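Local coordinates for aminotransferase, classes I and II (Silicibacter pomeroyi DSS-3, PDB 3H14), which probably transfers the amino group of L-aspartate to 2-oxoglutarate, as a pyridoxal 5'-phosphate-dependent aminotransferase, at residues A78-Y81 with G82-G86; A279-Q282 with A283-D286. All coordinates share one frame; numbering follows the deposited sequence.

Contact 1: residues A78-Y81 with G82-G86; sequences ARLY and GEWYG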
ATOM      1  N   ALA A  78     -17.099  -4.244 -10.676  1.00 25.80           N
ATOM      2  CA  ALA A  78     -18.033  -5.234 -10.148  1.00 26.14           C
ATOM      3  C   ALA A  78     -17.756  -6.618 -10.732  1.00 27.20           C
ATOM      4  O   ALA A  78     -17.707  -7.606  -9.999  1.00 27.96           O
ATOM      5  CB  ALA A  78     -19.498  -4.802 -10.423  1.00 26.06           C
ATOM      6  N   ARG A  79     -17.520  -6.680 -12.046  1.00 28.61           N
ATOM      7  CA  ARG A  79     -17.141  -7.930 -12.721  1.00 29.02           C
ATOM      8  C   ARG A  79     -15.824  -8.503 -12.164  1.00 28.75           C
ATOM      9  O   ARG A  79     -15.682  -9.719 -12.003  1.00 27.64           O
ATOM     10  CB  ARG A  79     -17.030  -7.685 -14.232  1.00 29.67           C
ATOM     11  CG  ARG A  79     -16.623  -8.891 -15.076  1.00 30.79           C
ATOM     12  CD  ARG A  79     -16.776  -8.577 -16.567  1.00 33.03           C
ATOM     13  NE  ARG A  79     -15.590  -8.961 -17.337  1.00 35.77           N
ATOM     14  CZ  ARG A  79     -15.280  -8.471 -18.534  1.00 38.44           C
ATOM     15  NH1 ARG A  79     -16.050  -7.552 -19.118  1.00 40.98           N
ATOM     16  NH2 ARG A  79     -14.169  -8.882 -19.143  1.00 39.59           N
ATOM     17  N   LEU A  80     -14.857  -7.628 -11.872  1.00 27.77           N
ATOM     18  CA  LEU A  80     -13.600  -8.061 -11.249  1.00 26.82           C
ATOM     19  C   LEU A  80     -13.830  -8.832  -9.932  1.00 26.89           C
ATOM     20  O   LEU A  80     -13.136  -9.827  -9.656  1.00 26.84           O
ATOM     21  CB  LEU A  80     -12.644  -6.849 -11.058  1.00 26.64           C
ATOM     22  CG  LEU A  80     -11.368  -7.031 -10.211  1.00 26.91           C
ATOM     23  CD1 LEU A  80     -10.227  -6.141 -10.691  1.00 23.84           C
ATOM     24  CD2 LEU A  80     -11.640  -6.772  -8.763  1.00 25.49           C
ATOM     25  N   TYR A  81     -14.822  -8.416  -9.145  1.00 26.57           N
ATOM     26  CA  TYR A  81     -15.092  -9.065  -7.859  1.00 26.94           C
ATOM     27  C   TYR A  81     -15.601 -10.486  -8.037  1.00 28.35           C
ATOM     28  O   TYR A  81     -15.261 -11.361  -7.244  1.00 28.91           O
ATOM     29  CB  TYR A  81     -16.001  -8.204  -6.957  1.00 26.23           C
ATOM     30  CG  TYR A  81     -15.212  -7.083  -6.269  1.00 24.90           C
ATOM     31  CD1 TYR A  81     -14.523  -7.320  -5.092  1.00 25.82           C
ATOM     32  CD2 TYR A  81     -15.097  -5.815  -6.844  1.00 24.17           C
ATOM     33  CE1 TYR A  81     -13.782  -6.331  -4.467  1.00 23.35           C
ATOM     34  CE2 TYR A  81     -14.344  -4.808  -6.228  1.00 26.06           C
ATOM     35  CZ  TYR A  81     -13.680  -5.079  -5.036  1.00 25.17           C
ATOM     36  OH  TYR A  81     -12.937  -4.089  -4.401  1.00 22.31           O
ATOM     37  N   GLY A  82     -16.394 -10.724  -9.077  1.00 28.82           N
ATOM     38  CA  GLY A  82     -16.787 -12.087  -9.419  1.00 30.40           C
ATOM     39  C   GLY A  82     -15.605 -12.922  -9.903  1.00 30.48           C
ATOM     40  O   GLY A  82     -15.366 -14.028  -9.420  1.00 31.19           O
ATOM     41  N   GLU A  83     -14.860 -12.377 -10.852  1.00 30.57           N
ATOM     42  CA  GLU A  83     -13.786 -13.116 -11.485  1.00 30.95           C
ATOM     43  C   GLU A  83     -12.614 -13.371 -10.523  1.00 31.07           C
ATOM     44  O   GLU A  83     -12.045 -14.447 -10.533  1.00 31.71           O
ATOM     45  CB  GLU A  83     -13.328 -12.384 -12.748  1.00 30.89           C
ATOM     46  CG  GLU A  83     -14.396 -12.380 -13.844  1.00 32.64           C
ATOM     47  CD  GLU A  83     -13.977 -11.680 -15.119  1.00 33.72           C
ATOM     48  OE1 GLU A  83     -12.871 -11.093 -15.174  1.00 37.53           O
ATOM     49  OE2 GLU A  83     -14.775 -11.695 -16.087  1.00 37.76           O
ATOM     50  N   TRP A  84     -12.273 -12.396  -9.684  1.00 29.77           N
ATOM     51  CA  TRP A  84     -11.164 -12.560  -8.727  1.00 29.72           C
ATOM     52  C   TRP A  84     -11.551 -13.280  -7.421  1.00 29.40           C
ATOM     53  O   TRP A  84     -10.731 -14.021  -6.882  1.00 30.53           O
ATOM     54  CB  TRP A  84     -10.543 -11.193  -8.416  1.00 28.76           C
ATOM     55  CG  TRP A  84      -9.559 -10.736  -9.441  1.00 28.27           C
ATOM     56  CD1 TRP A  84      -9.362 -11.252 -10.675  1.00 28.44           C
ATOM     57  CD2 TRP A  84      -8.638  -9.650  -9.308  1.00 27.87           C
ATOM     58  NE1 TRP A  84      -8.374 -10.567 -11.325  1.00 29.32           N
ATOM     59  CE2 TRP A  84      -7.898  -9.585 -10.501  1.00 28.55           C
ATOM     60  CE3 TRP A  84      -8.352  -8.738  -8.286  1.00 28.49           C
ATOM     61  CZ2 TRP A  84      -6.904  -8.629 -10.711  1.00 28.21           C
ATOM     62  CZ3 TRP A  84      -7.361  -7.813  -8.487  1.00 28.25           C
ATOM     63  CH2 TRP A  84      -6.650  -7.759  -9.693  1.00 28.33           C
ATOM     64  N   TYR A  85     -12.776 -13.078  -6.919  1.00 29.84           N
ATOM     65  CA  TYR A  85     -13.145 -13.578  -5.580  1.00 29.89           C
ATOM     66  C   TYR A  85     -14.414 -14.445  -5.507  1.00 30.90           C
ATOM     67  O   TYR A  85     -14.775 -14.928  -4.416  1.00 29.91           O
ATOM     68  CB  TYR A  85     -13.330 -12.401  -4.624  1.00 29.34           C
ATOM     69  CG  TYR A  85     -12.202 -11.387  -4.650  1.00 28.73           C
ATOM     70  CD1 TYR A  85     -11.001 -11.613  -3.960  1.00 27.53           C
ATOM     71  CD2 TYR A  85     -12.331 -10.219  -5.366  1.00 28.01           C
ATOM     72  CE1 TYR A  85      -9.963 -10.677  -3.998  1.00 27.80           C
ATOM     73  CE2 TYR A  85     -11.305  -9.259  -5.402  1.00 28.21           C
ATOM     74  CZ  TYR A  85     -10.121  -9.502  -4.721  1.00 29.24           C
ATOM     75  OH  TYR A  85      -9.111  -8.562  -4.769  1.00 28.99           O
ATOM     76  N   GLY A  86     -15.101 -14.600  -6.639  1.00 31.91           N
ATOM     77  CA  GLY A  86     -16.405 -15.235  -6.647  1.00 33.05           C
ATOM     78  C   GLY A  86     -17.409 -14.459  -5.826  1.00 33.37           C
ATOM     79  O   GLY A  86     -18.311 -15.046  -5.253  1.00 34.17           O
TER

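Contact 2: residues A279-Q282 with A283-D286; sequences AELQ and ANLD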
ATOM      1  N   ALA A 279      -2.899  -9.563 -20.041  1.00 27.67           N
ATOM      2  CA  ALA A 279      -1.613 -10.102 -20.504  1.00 27.04           C
ATOM      3  C   ALA A 279      -0.430  -9.265 -20.040  1.00 25.84           C
ATOM      4  O   ALA A 279       0.554  -9.802 -19.537  1.00 25.42           O
ATOM      5  CB  ALA A 279      -1.597 -10.245 -22.057  1.00 27.22           C
ATOM      6  N   GLU A 280      -0.496  -7.948 -20.244  1.00 25.10           N
ATOM      7  CA  GLU A 280       0.597  -7.086 -19.850  1.00 24.39           C
ATOM      8  C   GLU A 280       0.744  -7.062 -18.342  1.00 23.49           C
ATOM      9  O   GLU A 280       1.846  -7.139 -17.841  1.00 23.34           O
ATOM     10  CB  GLU A 280       0.437  -5.655 -20.377  1.00 24.48           C
ATOM     11  CG  GLU A 280       1.623  -4.810 -20.069  1.00 23.88           C
ATOM     12  CD  GLU A 280       1.587  -3.413 -20.700  1.00 25.29           C
ATOM     13  OE1 GLU A 280       0.838  -3.210 -21.671  1.00 27.13           O
ATOM     14  OE2 GLU A 280       2.303  -2.514 -20.188  1.00 26.99           O
ATOM     15  N   LEU A 281      -0.359  -6.934 -17.629  1.00 23.35           N
ATOM     16  CA  LEU A 281      -0.287  -6.832 -16.154  1.00 23.68           C
ATOM     17  C   LEU A 281       0.210  -8.121 -15.516  1.00 23.77           C
ATOM     18  O   LEU A 281       0.883  -8.098 -14.492  1.00 25.46           O
ATOM     19  CB  LEU A 281      -1.628  -6.414 -15.575  1.00 23.17           C
ATOM     20  CG  LEU A 281      -2.154  -5.098 -16.160  1.00 22.41           C
ATOM     21  CD1 LEU A 281      -3.499  -4.744 -15.615  1.00 21.45           C
ATOM     22  CD2 LEU A 281      -1.186  -3.969 -15.964  1.00 19.73           C
ATOM     23  N   GLN A 282      -0.104  -9.257 -16.114  1.00 23.82           N
ATOM     24  CA  GLN A 282       0.454 -10.521 -15.642  1.00 24.73           C
ATOM     25  C   GLN A 282       1.924 -10.638 -15.990  1.00 24.24           C
ATOM     26  O   GLN A 282       2.657 -11.294 -15.273  1.00 25.08           O
ATOM     27  CB  GLN A 282      -0.364 -11.730 -16.152  1.00 24.25           C
ATOM     28  CG  GLN A 282      -1.742 -11.818 -15.459  1.00 26.05           C
ATOM     29  CD  GLN A 282      -1.643 -12.391 -14.079  1.00 28.47           C
ATOM     30  OE1 GLN A 282      -0.794 -13.245 -13.830  1.00 28.75           O
ATOM     31  NE2 GLN A 282      -2.519 -11.955 -13.171  1.00 28.73           N
ATOM     32  N   ALA A 283       2.367  -9.994 -17.074  1.00 24.74           N
ATOM     33  CA  ALA A 283       3.792  -9.967 -17.434  1.00 23.90           C
ATOM     34  C   ALA A 283       4.580  -9.200 -16.386  1.00 24.19           C
ATOM     35  O   ALA A 283       5.675  -9.624 -15.958  1.00 23.48           O
ATOM     36  CB  ALA A 283       3.981  -9.334 -18.782  1.00 25.03           C
ATOM     37  N   ASN A 284       4.032  -8.057 -15.979  1.00 24.44           N
ATOM     38  CA  ASN A 284       4.576  -7.298 -14.854  1.00 24.09           C
ATOM     39  C   ASN A 284       4.644  -8.194 -13.649  1.00 23.57           C
ATOM     40  O   ASN A 284       5.628  -8.198 -12.963  1.00 25.34           O
ATOM     41  CB  ASN A 284       3.696  -6.107 -14.488  1.00 24.20           C
ATOM     42  CG  ASN A 284       3.565  -5.071 -15.600  1.00 25.33           C
ATOM     43  OD1 ASN A 284       4.358  -5.016 -16.538  1.00 26.93           O
ATOM     44  ND2 ASN A 284       2.550  -4.229 -15.477  1.00 23.54           N
ATOM     45  N   LEU A 285       3.587  -8.937 -13.356  1.00 24.41           N
ATOM     46  CA  LEU A 285       3.624  -9.843 -12.197  1.00 24.29           C
ATOM     47  C   LEU A 285       4.670 -10.966 -12.317  1.00 24.76           C
ATOM     48  O   LEU A 285       5.278 -11.364 -11.322  1.00 24.37           O
ATOM     49  CB  LEU A 285       2.257 -10.420 -11.929  1.00 23.92           C
ATOM     50  CG  LEU A 285       2.153 -11.278 -10.663  1.00 24.26           C
ATOM     51  CD1 LEU A 285       2.532 -10.489  -9.419  1.00 20.09           C
ATOM     52  CD2 LEU A 285       0.739 -11.830 -10.536  1.00 23.88           C
ATOM     53  N   ASP A 286       4.880 -11.478 -13.528  1.00 24.73           N
ATOM     54  CA  ASP A 286       5.964 -12.458 -13.767  1.00 24.44           C
ATOM     55  C   ASP A 286       7.309 -11.873 -13.382  1.00 24.15           C
ATOM     56  O   ASP A 286       8.160 -12.556 -12.811  1.00 25.39           O
ATOM     57  CB  ASP A 286       6.019 -12.934 -15.239  1.00 24.71           C
ATOM     58  CG  ASP A 286       4.793 -13.741 -15.661  1.00 25.07           C
ATOM     59  OD1 ASP A 286       4.112 -14.342 -14.792  1.00 29.42           O
ATOM     60  OD2 ASP A 286       4.487 -13.746 -16.876  1.00 25.90           O
TER
HETATM   61  O   HOH W   1       4.679  -3.584 -18.905  1.00 23.28           O
HETATM   62  O   HOH W   2       1.983  -1.726 -17.192  1.00 24.93           O
HETATM   63  O   HOH W   3       0.868  -5.539 -13.036  1.00 22.64           O
HETATM   64  O   HOH W   4       1.904 -13.919 -13.218  1.00 31.72           O

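Contact 1: residues A78-Y81 with G82-G86
R79 and E83, i to i+4 on the solvent side of the helix, form a salt bridge. R79 NE reaches E83 OE2 at 3.1 Å in a bent bond. The oxygen comes to the edge of the guanidinium but is met from above its own carboxylate plane, and the two planes stand 57° apart. E83 OE1 bonds to a glycerol, probably from the crystallisation liquor.

Apolar contact begins one residue on. L80 has CG swung opposite its backbone N (chi1 170°), which lays the branch against one face of the W84 indole. Its CD1 sits 3.8 Å from the centroid of the six-membered ring, almost on the ring normal, a CH-pi contact, while CD2 lies 3.9 Å from W84 CE3. With W84 cut back to an alanine, L80 CD1 would probably lose the indole face it rests on, and Y231 its edge-to-face partner.

All this belongs to the last turns of helix 71-85, where E83 N, W84 N and Y85 N bond back to the carbonyls of R79, L80 and Y81; G86, with positive phi, leaves the helix.

Y81 and Y85 run side by side in the same direction, their rings oblique at 31°, with Y81 CD1 3.6 Å from Y85 CD2. Their hydroxyls part company: Y81 OH bonds to W241 NE1, Y85 OH to H204 ND1.

Contact 2: residues A279-Q282 with A283-D286
N284 lies one turn on from E280 and L281, and its amide is joined to both by water rather than by direct side-chain bonds. With CG opposite the carbonyl carbon (chi1 -62°), the amide folds back along the helix toward E280. One water donates to N284 OD1, at 2.8 Å, and to E280 OE2; a second donates to the same carboxylate oxygen and accepts from N284 ND2, so OE2 takes two water protons and both ends of the amide are tied to it. A third water accepts from ND2 and donates to L281 O at 2.9 Å. That carbonyl also receives L285 N, at 3.1 Å, and so serves the helix and the solvent together. The three waters should help fix which way the amide is turned. The L281 side chain crosses N284 at a slant, its CD2 3.8 Å from ND2.

Q282 and L285 instead lie alongside one another and point the same way. The glutamine bends at chi2 (-78°), bringing OE1 within 3.9 Å of L285 CD2, while a fourth water lies 2.8 Å from OE1 and 2.7 Å from D286 OD1. Q282 NE2 bonds to Y231 OH.

The backbone is regular i to i+4 helix, from A283 N on A279 O to D286 N on Q282 O. These are the opening turns of the long helix 278-302, which follows helix 265-274 in the chain; E280 OE1 takes the backbone N of R47 at the start of helix 47-57, and L281 packs on the loop residues Y231 and F232.

Overall arrangement
Contact 1 comes first along the chain, at the C-terminal end of helix 71-85; contact 2 follows much later, in the opening turns of helix 278-302. Their centres are about 19 Å apart and their nearest atoms about 6 Å, so they do not touch. The loop holding Y231 and F232 bridges them: Y231 meets W84 edge-to-face and bonds to Q282, while F232 packs against both L80 and L281. Contact 1 is also tied to the seven-stranded sheet, through Y81 and W241 of strand 240-243. Y231 directly follows the lysine of an SFSK motif, which in this aminotransferase family usually forms the Schiff base with pyridoxal phosphate, so both contacts probably flank the chain beside the cofactor lysine.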